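PDB 2I7G: monooxygenase from Agrobacterium tumefaciens, which probably acts as a flavin-dependent monooxygenase of the bacterial luciferase-like family, built on a TIM barrel. Local coordinates for residues Asp328-Gln333 against Glu349-Lys354; Glu53-Ala58 against Asp64-Gly69; Asp265-Gln270 against Leu306-Pro311. All coordinates share one frame; numbering follows the deposited sequence. Where two conformers were deposited one is given.

Interaction 1 (Asp328-Gln333 against Glu349-Lys354); sequences DRFLLQ and ELYGTK
Y351 and F330 both carry CG anti to the backbone N (chi1 -169° and 173°), and these torsions send one ring inward from helix 341-363 and the other outward from strand 329-333 until they meet. The setting is a TIM barrel: the strand belongs to the curled parallel sheet, and the helix after it, the last of the chain, packs against the outside of that sheet. Y351 alone carries the helix's side of the contact, its long side chain bridging a backbone gap of 9.6 Å between its own CA and L332 CA. The phenol is not stacked on the phenyl ring of F330. Its OH comes in at the ring's edge, close to the plane, while the body of the tyrosine ring runs obliquely past. L332, two residues along and on the same side of the strand, lies alongside Y351, the two side chains pointing opposite ways; its CD2 sits 4.1 Å above one face of the tyrosine ring, shifted toward the rim, and its CB lies 4.0 Å from Y351 OH. The buried hydroxyl is satisfied by a hydrogen bond with the backbone oxygen of G25 on the neighbouring strand 23-28, which ties the helix to a second strand. I254 and V256 of strand 252-260 also touch F330. At the phenol's tip, Y351 OH stands 3.3 Å from F330 CD2 and 3.6 Å from F330 CE2.

Interaction 2 (Glu53-Ala58 against Asp64-Gly69); sequences EEIELA and DVFGLG
I55 lays its CG1 methylene on the phenyl ring of F66, the central touch between helix 40-60 and strand 65-68. These are the second and third elements of the first beta-alpha-beta unit of the barrel, begun by strand 23-28; the helix segment runs back nearly antiparallel to the strand, with the axes 9.3 Å apart. Followed outward, the isoleucine starts at a CB set to one side of the direct line to the strand. CG1 lies beside the backbone N (chi1 -62°), and this turn carries it over the middle of the ring, 3.5 Å from the F66 centroid and only 5° off the normal: a face-on CH-pi contact in which all six ring carbons are within 3.8 Å of I55 CG1. Beyond it, CD1 stays above the same face, displaced toward F66 CE2 at 4.2 Å, and also reaches L68, whose CD2 it approaches at 4.4 Å.

The edge of the same ring is met by two other helix residues. A58 CB stands near the ring plane, 3.8 Å from F66 CD1. E54 OE2 comes to the edge near F66 CZ, at 3.8 Å, with its carboxylate turned 53° from the ring plane; the main polar partner of this buried acid is R47, which forms a salt bridge with OE1. L26 and T28 of strand 23-28 also touch F66.

No hydrogen bond crosses between 53-58 and 64-69. The contact is made of apolar packing plus one carboxylate oxygen at the ring edge, a position that would place OE2 nearer the slightly positive ring hydrogens than the pi cloud, probably a weakly favourable arrangement.

Interaction 3 (Asp265-Gln270 against Leu306-Pro311); sequences DKAADQ and LFLGEP
L308 points its branched end at the backbone of helix 264-272, while A267 turns its methyl the other way, onto the strand: L308 CD2 rests on the helix backbone at A267-A268, and A267 CB on the backbone of G309. Strand 307-309 is a short additional strand pairing in parallel with TIM-barrel strand 252-260, and the helix follows that barrel strand in the chain. Their segments cross at 118° with axes 6.8 Å apart, a close approach consistent with the small residues A267, A268 and G309 at the interface. CG of L308 lies anti to the backbone N (chi1 -173°), which sends it toward the helix, and chi2 then places CD2 by both alanines, 3.8 Å from A267 CB and 4.0 Å from A268 CB. F296 and R300 of helix 293-300 also touch A268. G309, at phi 150°, a backbone geometry suited to glycine, meets A267 CB with its CA at 3.8 Å. Just beyond, E310 takes the N-cap position of helix 311-325, and its backbone N donates to T264 OG1. The closest approach between the two segments is L308 CD2 to A268 N, 3.5 Å.

How the interactions relate
From the N terminus, interaction 2 comes first, closing the short turn from helix 40-60 into strand 65-68. Interaction 3 follows, closing a longer excursion, about half helical and with no strand, between 265-270 and 306-311, and interaction 1 closes the last connection, from strand 329-333 to helix 341-363. The three are in series; none nests in or crosses another. All reach the same parallel sheet. Interaction 1 touches both others: R329 and L331 pack on V65, and F330 meets F307, while on the helix side L57 lies against E349 and P311 against L350 and K354. Interactions 2 and 3 do not touch, their nearest atoms being about 13 Å apart.

Interaction 1 (Asp328-Gln333 against Glu349-Lys354)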
loop_
_atom_site.group_PDB
_atom_site.type_symbol
_atom_site.label_atom_id
_atom_site.label_comp_id
_atom_site.label_asym_id
_atom_site.label_seq_id
_atom_site.Cartn_x
_atom_site.Cartn_y
_atom_site.Cartn_z
ATOM N N ASP B 328 8.522 26.554 7.719
ATOM C CA ASP B 328 9.411 25.873 6.734
ATOM C C ASP B 328 8.682 25.284 5.526
ATOM O O ASP B 328 9.283 25.015 4.480
ATOM C CB ASP B 328 10.109 24.717 7.434
ATOM C CG ASP B 328 10.931 25.205 8.597
ATOM O OD1 ASP B 328 11.944 25.900 8.367
ATOM O OD2 ASP B 328 10.516 24.947 9.740
ATOM N N ARG B 329 7.394 25.060 5.702
ATOM C CA ARG B 329 6.632 24.349 4.716
ATOM C C ARG B 329 5.211 24.949 4.655
ATOM O O ARG B 329 4.696 25.414 5.673
ATOM C CB ARG B 329 6.643 22.840 5.064
ATOM C CG ARG B 329 5.726 21.990 4.166
ATOM C CD ARG B 329 5.792 20.489 4.567
ATOM N NE ARG B 329 7.052 19.862 4.188
ATOM C CZ ARG B 329 7.297 18.535 4.289
ATOM N NH1 ARG B 329 6.386 17.708 4.772
ATOM N NH2 ARG B 329 8.446 18.053 3.876
ATOM N N PHE B 330 4.632 24.949 3.457
ATOM C CA PHE B 330 3.281 25.466 3.189
ATOM C C PHE B 330 2.572 24.427 2.349
ATOM O O PHE B 330 3.044 24.117 1.244
ATOM C CB PHE B 330 3.344 26.817 2.440
ATOM C CG PHE B 330 2.017 27.327 1.986
ATOM C CD1 PHE B 330 1.220 28.089 2.858
ATOM C CD2 PHE B 330 1.538 27.045 0.689
ATOM C CE1 PHE B 330 -0.038 28.554 2.472
ATOM C CE2 PHE B 330 0.288 27.564 0.264
ATOM C CZ PHE B 330 -0.509 28.297 1.169
ATOM N N LEU B 331 1.440 23.893 2.828
ATOM C CA LEU B 331 0.680 22.885 2.107
ATOM C C LEU B 331 -0.740 23.382 1.807
ATOM O O LEU B 331 -1.460 23.810 2.710
ATOM C CB LEU B 331 0.571 21.579 2.916
ATOM C CG LEU B 331 1.819 20.739 3.169
ATOM C CD1 LEU B 331 1.328 19.352 3.725
ATOM C CD2 LEU B 331 2.684 20.577 1.877
ATOM N N LEU B 332 -1.129 23.296 0.540
ATOM C CA LEU B 332 -2.398 23.876 0.096
ATOM C C LEU B 332 -3.348 22.753 -0.324
ATOM O O LEU B 332 -2.947 21.896 -1.145
ATOM C CB LEU B 332 -2.071 24.773 -1.112
ATOM C CG LEU B 332 -3.274 25.475 -1.728
ATOM C CD1 LEU B 332 -3.997 26.403 -0.715
ATOM C CD2 LEU B 332 -2.873 26.245 -3.088
ATOM N N GLN B 333 -4.590 22.778 0.165
ATOM C CA GLN B 333 -5.615 21.806 -0.258
ATOM C C GLN B 333 -6.620 22.543 -1.151
ATOM O O GLN B 333 -7.386 23.392 -0.667
ATOM C CB GLN B 333 -6.301 21.160 0.954
ATOM C CG GLN B 333 -7.436 20.213 0.543
ATOM C CD GLN B 333 -8.047 19.452 1.722
ATOM O OE1 GLN B 333 -7.341 18.824 2.519
ATOM N NE2 GLN B 333 -9.326 19.441 1.784
ATOM N N GLU B 349 -0.722 23.751 -12.191
ATOM C CA GLU B 349 0.192 24.400 -13.128
ATOM C C GLU B 349 0.557 25.816 -12.676
ATOM O O GLU B 349 1.738 26.156 -12.598
ATOM C CB GLU B 349 -0.383 24.420 -14.551
ATOM C CG GLU B 349 0.463 25.266 -15.504
ATOM C CD GLU B 349 0.848 24.554 -16.803
ATOM O OE1 GLU B 349 1.343 23.399 -16.752
ATOM O OE2 GLU B 349 0.701 25.177 -17.876
ATOM N N LEU B 350 -0.451 26.628 -12.363
ATOM C CA LEU B 350 -0.200 28.010 -11.889
ATOM C C LEU B 350 0.574 28.045 -10.576
ATOM O O LEU B 350 1.459 28.897 -10.374
ATOM C CB LEU B 350 -1.510 28.787 -11.772
ATOM C CG LEU B 350 -2.180 29.107 -13.114
ATOM C CD1 LEU B 350 -3.560 29.664 -12.797
ATOM C CD2 LEU B 350 -1.345 30.090 -13.995
ATOM N N TYR B 351 0.239 27.120 -9.676
ATOM C CA TYR B 351 0.951 26.986 -8.397
ATOM C C TYR B 351 2.469 26.751 -8.630
ATOM O O TYR B 351 3.317 27.496 -8.095
ATOM C CB TYR B 351 0.287 25.858 -7.588
ATOM C CG TYR B 351 0.697 25.729 -6.137
ATOM C CD1 TYR B 351 1.403 26.749 -5.468
ATOM C CD2 TYR B 351 0.369 24.561 -5.427
ATOM C CE1 TYR B 351 1.770 26.596 -4.098
ATOM C CE2 TYR B 351 0.707 24.414 -4.059
ATOM C CZ TYR B 351 1.406 25.423 -3.416
ATOM O OH TYR B 351 1.728 25.274 -2.085
ATOM N N GLY B 352 2.820 25.763 -9.452
ATOM C CA GLY B 352 4.240 25.428 -9.663
ATOM C C GLY B 352 4.972 26.438 -10.521
ATOM O O GLY B 352 6.156 26.732 -10.277
ATOM N N THR B 353 4.294 27.007 -11.512
ATOM C CA THR B 353 4.998 27.835 -12.492
ATOM C C THR B 353 4.981 29.337 -12.191
ATOM O O THR B 353 5.858 30.070 -12.683
ATOM C CB THR B 353 4.523 27.583 -13.945
ATOM O OG1 THR B 353 3.186 28.097 -14.102
ATOM C CG2 THR B 353 4.575 26.078 -14.254
ATOM N N LYS B 354 3.997 29.807 -11.414
ATOM C CA LYS B 354 3.897 31.238 -11.109
ATOM C C LYS B 354 4.045 31.530 -9.631
ATOM O O LYS B 354 4.871 32.389 -9.245
ATOM C CB LYS B 354 2.597 31.868 -11.638
ATOM C CG LYS B 354 2.235 31.561 -13.094
ATOM C CD LYS B 354 3.286 32.032 -14.104
ATOM C CE LYS B 354 3.201 31.167 -15.384
ATOM N NZ LYS B 354 4.132 31.635 -16.469
#

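Interaction 2 (Glu53-Ala58 against Asp64-Gly69)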
loop_
_atom_site.group_PDB
_atom_site.type_symbol
_atom_site.label_atom_id
_atom_site.label_comp_id
_atom_site.label_asym_id
_atom_site.label_seq_id
_atom_site.Cartn_x
_atom_site.Cartn_y
_atom_site.Cartn_z
ATOM N N GLU B 53 -2.736 11.923 -11.982
ATOM C CA GLU B 53 -2.425 13.028 -12.894
ATOM C C GLU B 53 -2.063 14.313 -12.125
ATOM O O GLU B 53 -1.138 15.017 -12.533
ATOM C CB GLU B 53 -3.574 13.287 -13.851
ATOM C CG GLU B 53 -3.757 12.165 -14.901
ATOM C CD GLU B 53 -4.947 12.450 -15.827
ATOM O OE1 GLU B 53 -5.603 13.522 -15.654
ATOM O OE2 GLU B 53 -5.199 11.628 -16.753
ATOM N N GLU B 54 -2.792 14.604 -11.046
ATOM C CA GLU B 54 -2.478 15.755 -10.167
ATOM C C GLU B 54 -1.054 15.635 -9.647
ATOM O O GLU B 54 -0.318 16.616 -9.668
ATOM C CB GLU B 54 -3.395 15.858 -8.922
ATOM C CG GLU B 54 -4.877 16.084 -9.217
ATOM C CD GLU B 54 -5.748 16.004 -7.925
ATOM O OE1 GLU B 54 -6.849 15.407 -8.000
ATOM O OE2 GLU B 54 -5.300 16.533 -6.858
ATOM N N ILE B 55 -0.721 14.464 -9.094
ATOM C CA ILE B 55 0.600 14.266 -8.436
ATOM C C ILE B 55 1.715 14.350 -9.476
ATOM O O ILE B 55 2.748 14.999 -9.250
ATOM C CB ILE B 55 0.645 12.914 -7.665
ATOM C CG1 ILE B 55 -0.410 12.934 -6.562
ATOM C CG2 ILE B 55 2.024 12.730 -7.009
ATOM C CD1 ILE B 55 -0.726 11.527 -5.947
ATOM N N GLU B 56 1.515 13.726 -10.632
ATOM C CA GLU B 56 2.531 13.771 -11.673
ATOM C C GLU B 56 2.770 15.210 -12.158
ATOM O O GLU B 56 3.925 15.616 -12.355
ATOM C CB GLU B 56 2.165 12.873 -12.846
ATOM C CG GLU B 56 2.116 11.372 -12.536
ATOM C CD GLU B 56 1.147 10.657 -13.463
ATOM O OE1 GLU B 56 0.765 11.263 -14.490
ATOM O OE2 GLU B 56 0.745 9.508 -13.170
ATOM N N LEU B 57 1.691 15.977 -12.317
ATOM C CA LEU B 57 1.832 17.363 -12.736
ATOM C C LEU B 57 2.586 18.163 -11.688
ATOM O O LEU B 57 3.483 18.918 -12.037
ATOM C CB LEU B 57 0.471 18.008 -13.033
ATOM C CG LEU B 57 0.609 19.470 -13.513
ATOM C CD1 LEU B 57 1.467 19.554 -14.784
ATOM C CD2 LEU B 57 -0.786 20.080 -13.734
ATOM N N ALA B 58 2.200 17.994 -10.417
ATOM C CA ALA B 58 2.857 18.680 -9.297
ATOM C C ALA B 58 4.350 18.394 -9.299
ATOM O O ALA B 58 5.168 19.304 -9.132
ATOM C CB ALA B 58 2.238 18.258 -7.970
ATOM N N ASP B 64 7.094 20.761 -4.106
ATOM C CA ASP B 64 8.020 20.062 -3.199
ATOM C C ASP B 64 7.433 18.867 -2.499
ATOM O O ASP B 64 8.160 17.934 -2.168
ATOM C CB ASP B 64 8.562 21.043 -2.158
ATOM C CG ASP B 64 9.359 22.169 -2.811
ATOM O OD1 ASP B 64 10.357 21.854 -3.511
ATOM O OD2 ASP B 64 8.961 23.342 -2.662
ATOM N N VAL B 65 6.123 18.906 -2.231
ATOM C CA VAL B 65 5.483 17.882 -1.393
ATOM C C VAL B 65 4.070 17.659 -1.891
ATOM O O VAL B 65 3.393 18.617 -2.282
ATOM C CB VAL B 65 5.341 18.370 0.086
ATOM C CG1 VAL B 65 4.600 17.316 0.938
ATOM C CG2 VAL B 65 6.691 18.760 0.672
ATOM N N PHE B 66 3.630 16.398 -1.858
ATOM C CA PHE B 66 2.222 16.092 -2.072
ATOM C C PHE B 66 1.740 15.134 -0.972
ATOM O O PHE B 66 2.371 14.061 -0.741
ATOM C CB PHE B 66 2.037 15.467 -3.479
ATOM C CG PHE B 66 0.615 15.595 -4.039
ATOM C CD1 PHE B 66 0.375 16.414 -5.158
ATOM C CD2 PHE B 66 -0.440 14.921 -3.449
ATOM C CE1 PHE B 66 -0.910 16.559 -5.692
ATOM C CE2 PHE B 66 -1.763 15.046 -3.948
ATOM C CZ PHE B 66 -1.998 15.883 -5.086
ATOM N N GLY B 67 0.648 15.528 -0.317
ATOM C CA GLY B 67 0.034 14.722 0.774
ATOM C C GLY B 67 -1.324 14.127 0.451
ATOM O O GLY B 67 -2.149 14.764 -0.234
ATOM N N LEU B 68 -1.594 12.919 0.974
ATOM C CA LEU B 68 -2.918 12.289 0.797
ATOM C C LEU B 68 -3.420 11.897 2.194
ATOM O O LEU B 68 -2.662 11.274 2.992
ATOM C CB LEU B 68 -2.822 11.009 -0.013
ATOM C CG LEU B 68 -2.213 11.143 -1.395
ATOM C CD1 LEU B 68 -2.245 9.758 -2.051
ATOM C CD2 LEU B 68 -3.035 12.108 -2.289
ATOM N N GLY B 69 -4.653 12.294 2.492
ATOM C CA GLY B 69 -5.243 12.019 3.807
ATOM C C GLY B 69 -6.053 10.745 3.840
ATOM O O GLY B 69 -6.593 10.298 2.821
#

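Interaction 3 (Asp265-Gln270 against Leu306-Pro311)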
loop_
_atom_site.group_PDB
_atom_site.type_symbol
_atom_site.label_atom_id
_atom_site.label_comp_id
_atom_site.label_asym_id
_atom_site.label_seq_id
_atom_site.Cartn_x
_atom_site.Cartn_y
_atom_site.Cartn_z
ATOM N N ASP B 265 -11.248 36.589 -9.314
ATOM C CA ASP B 265 -12.680 36.285 -9.468
ATOM C C ASP B 265 -12.941 34.871 -9.967
ATOM O O ASP B 265 -13.883 34.202 -9.476
ATOM C CB ASP B 265 -13.417 37.292 -10.358
ATOM C CG ASP B 265 -13.594 38.658 -9.682
ATOM O OD1 ASP B 265 -13.526 38.762 -8.439
ATOM O OD2 ASP B 265 -13.844 39.634 -10.413
ATOM N N LYS B 266 -12.131 34.392 -10.922
ATOM C CA LYS B 266 -12.292 33.013 -11.366
ATOM C C LYS B 266 -12.002 32.046 -10.220
ATOM O O LYS B 266 -12.737 31.081 -10.002
ATOM C CB LYS B 266 -11.379 32.694 -12.559
ATOM C CG LYS B 266 -11.951 33.215 -13.906
ATOM C CD LYS B 266 -10.853 33.092 -14.993
ATOM C CE LYS B 266 -11.398 33.454 -16.357
ATOM N NZ LYS B 266 -12.318 32.410 -16.875
ATOM N N ALA B 267 -10.928 32.300 -9.476
ATOM C CA ALA B 267 -10.623 31.424 -8.341
ATOM C C ALA B 267 -11.791 31.396 -7.339
ATOM O O ALA B 267 -12.219 30.301 -6.911
ATOM C CB ALA B 267 -9.367 31.866 -7.667
ATOM N N ALA B 268 -12.288 32.569 -6.962
ATOM C CA ALA B 268 -13.411 32.658 -6.018
ATOM C C ALA B 268 -14.664 31.948 -6.562
ATOM O O ALA B 268 -15.259 31.111 -5.852
ATOM C CB ALA B 268 -13.724 34.138 -5.701
ATOM N N ASP B 269 -15.050 32.265 -7.806
ATOM C CA ASP B 269 -16.283 31.723 -8.399
ATOM C C ASP B 269 -16.193 30.196 -8.478
ATOM O O ASP B 269 -17.129 29.479 -8.090
ATOM C CB ASP B 269 -16.532 32.299 -9.796
ATOM C CG ASP B 269 -16.967 33.775 -9.784
ATOM O OD1 ASP B 269 -17.284 34.335 -8.722
ATOM O OD2 ASP B 269 -16.985 34.380 -10.883
ATOM N N GLN B 270 -15.053 29.707 -8.963
ATOM C CA GLN B 270 -14.885 28.276 -9.176
ATOM C C GLN B 270 -14.861 27.515 -7.856
ATOM O O GLN B 270 -15.411 26.412 -7.781
ATOM C CB GLN B 270 -13.641 27.965 -10.032
ATOM C CG GLN B 270 -13.807 28.455 -11.465
ATOM C CD GLN B 270 -12.520 28.367 -12.296
ATOM O OE1 GLN B 270 -11.494 27.830 -11.854
ATOM N NE2 GLN B 270 -12.576 28.940 -13.518
ATOM N N LEU B 306 -8.324 31.448 4.034
ATOM C CA LEU B 306 -8.367 30.828 2.690
ATOM C C LEU B 306 -7.342 31.495 1.769
ATOM O O LEU B 306 -7.378 32.730 1.582
ATOM C CB LEU B 306 -9.760 30.956 2.070
ATOM C CG LEU B 306 -10.881 30.175 2.789
ATOM C CD1 LEU B 306 -12.219 30.358 2.021
ATOM C CD2 LEU B 306 -10.499 28.676 2.871
ATOM N N PHE B 307 -6.416 30.686 1.230
ATOM C CA PHE B 307 -5.318 31.174 0.374
ATOM C C PHE B 307 -5.814 31.040 -1.067
ATOM O O PHE B 307 -5.678 29.979 -1.713
ATOM C CB PHE B 307 -4.039 30.370 0.662
ATOM C CG PHE B 307 -3.348 30.829 1.906
ATOM C CD1 PHE B 307 -2.101 31.434 1.857
ATOM C CD2 PHE B 307 -3.977 30.646 3.153
ATOM C CE1 PHE B 307 -1.494 31.859 3.017
ATOM C CE2 PHE B 307 -3.381 31.087 4.335
ATOM C CZ PHE B 307 -2.141 31.698 4.261
ATOM N N LEU B 308 -6.438 32.115 -1.550
ATOM C CA LEU B 308 -7.247 31.996 -2.776
ATOM C C LEU B 308 -7.145 33.233 -3.686
ATOM O O LEU B 308 -7.309 34.377 -3.224
ATOM C CB LEU B 308 -8.692 31.788 -2.394
ATOM C CG LEU B 308 -9.652 31.485 -3.535
ATOM C CD1 LEU B 308 -10.699 30.516 -3.072
ATOM C CD2 LEU B 308 -10.306 32.792 -4.077
ATOM N N GLY B 309 -6.934 32.995 -4.979
ATOM C CA GLY B 309 -6.906 34.112 -5.933
ATOM C C GLY B 309 -6.010 33.851 -7.111
ATOM O O GLY B 309 -5.584 32.703 -7.362
ATOM N N GLU B 310 -5.723 34.927 -7.859
ATOM C CA GLU B 310 -4.732 34.836 -8.942
ATOM C C GLU B 310 -3.330 34.549 -8.333
ATOM O O GLU B 310 -3.137 34.680 -7.106
ATOM C CB GLU B 310 -4.695 36.125 -9.782
ATOM C CG GLU B 310 -4.187 37.334 -8.993
ATOM C CD GLU B 310 -3.962 38.568 -9.902
ATOM O OE1 GLU B 310 -4.559 38.597 -11.008
ATOM O OE2 GLU B 310 -3.210 39.486 -9.491
ATOM N N PRO B 311 -2.371 34.105 -9.166
ATOM C CA PRO B 311 -1.082 33.698 -8.574
ATOM C C PRO B 311 -0.358 34.746 -7.711
ATOM O O PRO B 311 0.148 34.410 -6.627
ATOM C CB PRO B 311 -0.258 33.229 -9.791
ATOM C CG PRO B 311 -1.312 32.736 -10.742
ATOM C CD PRO B 311 -2.415 33.805 -10.611
#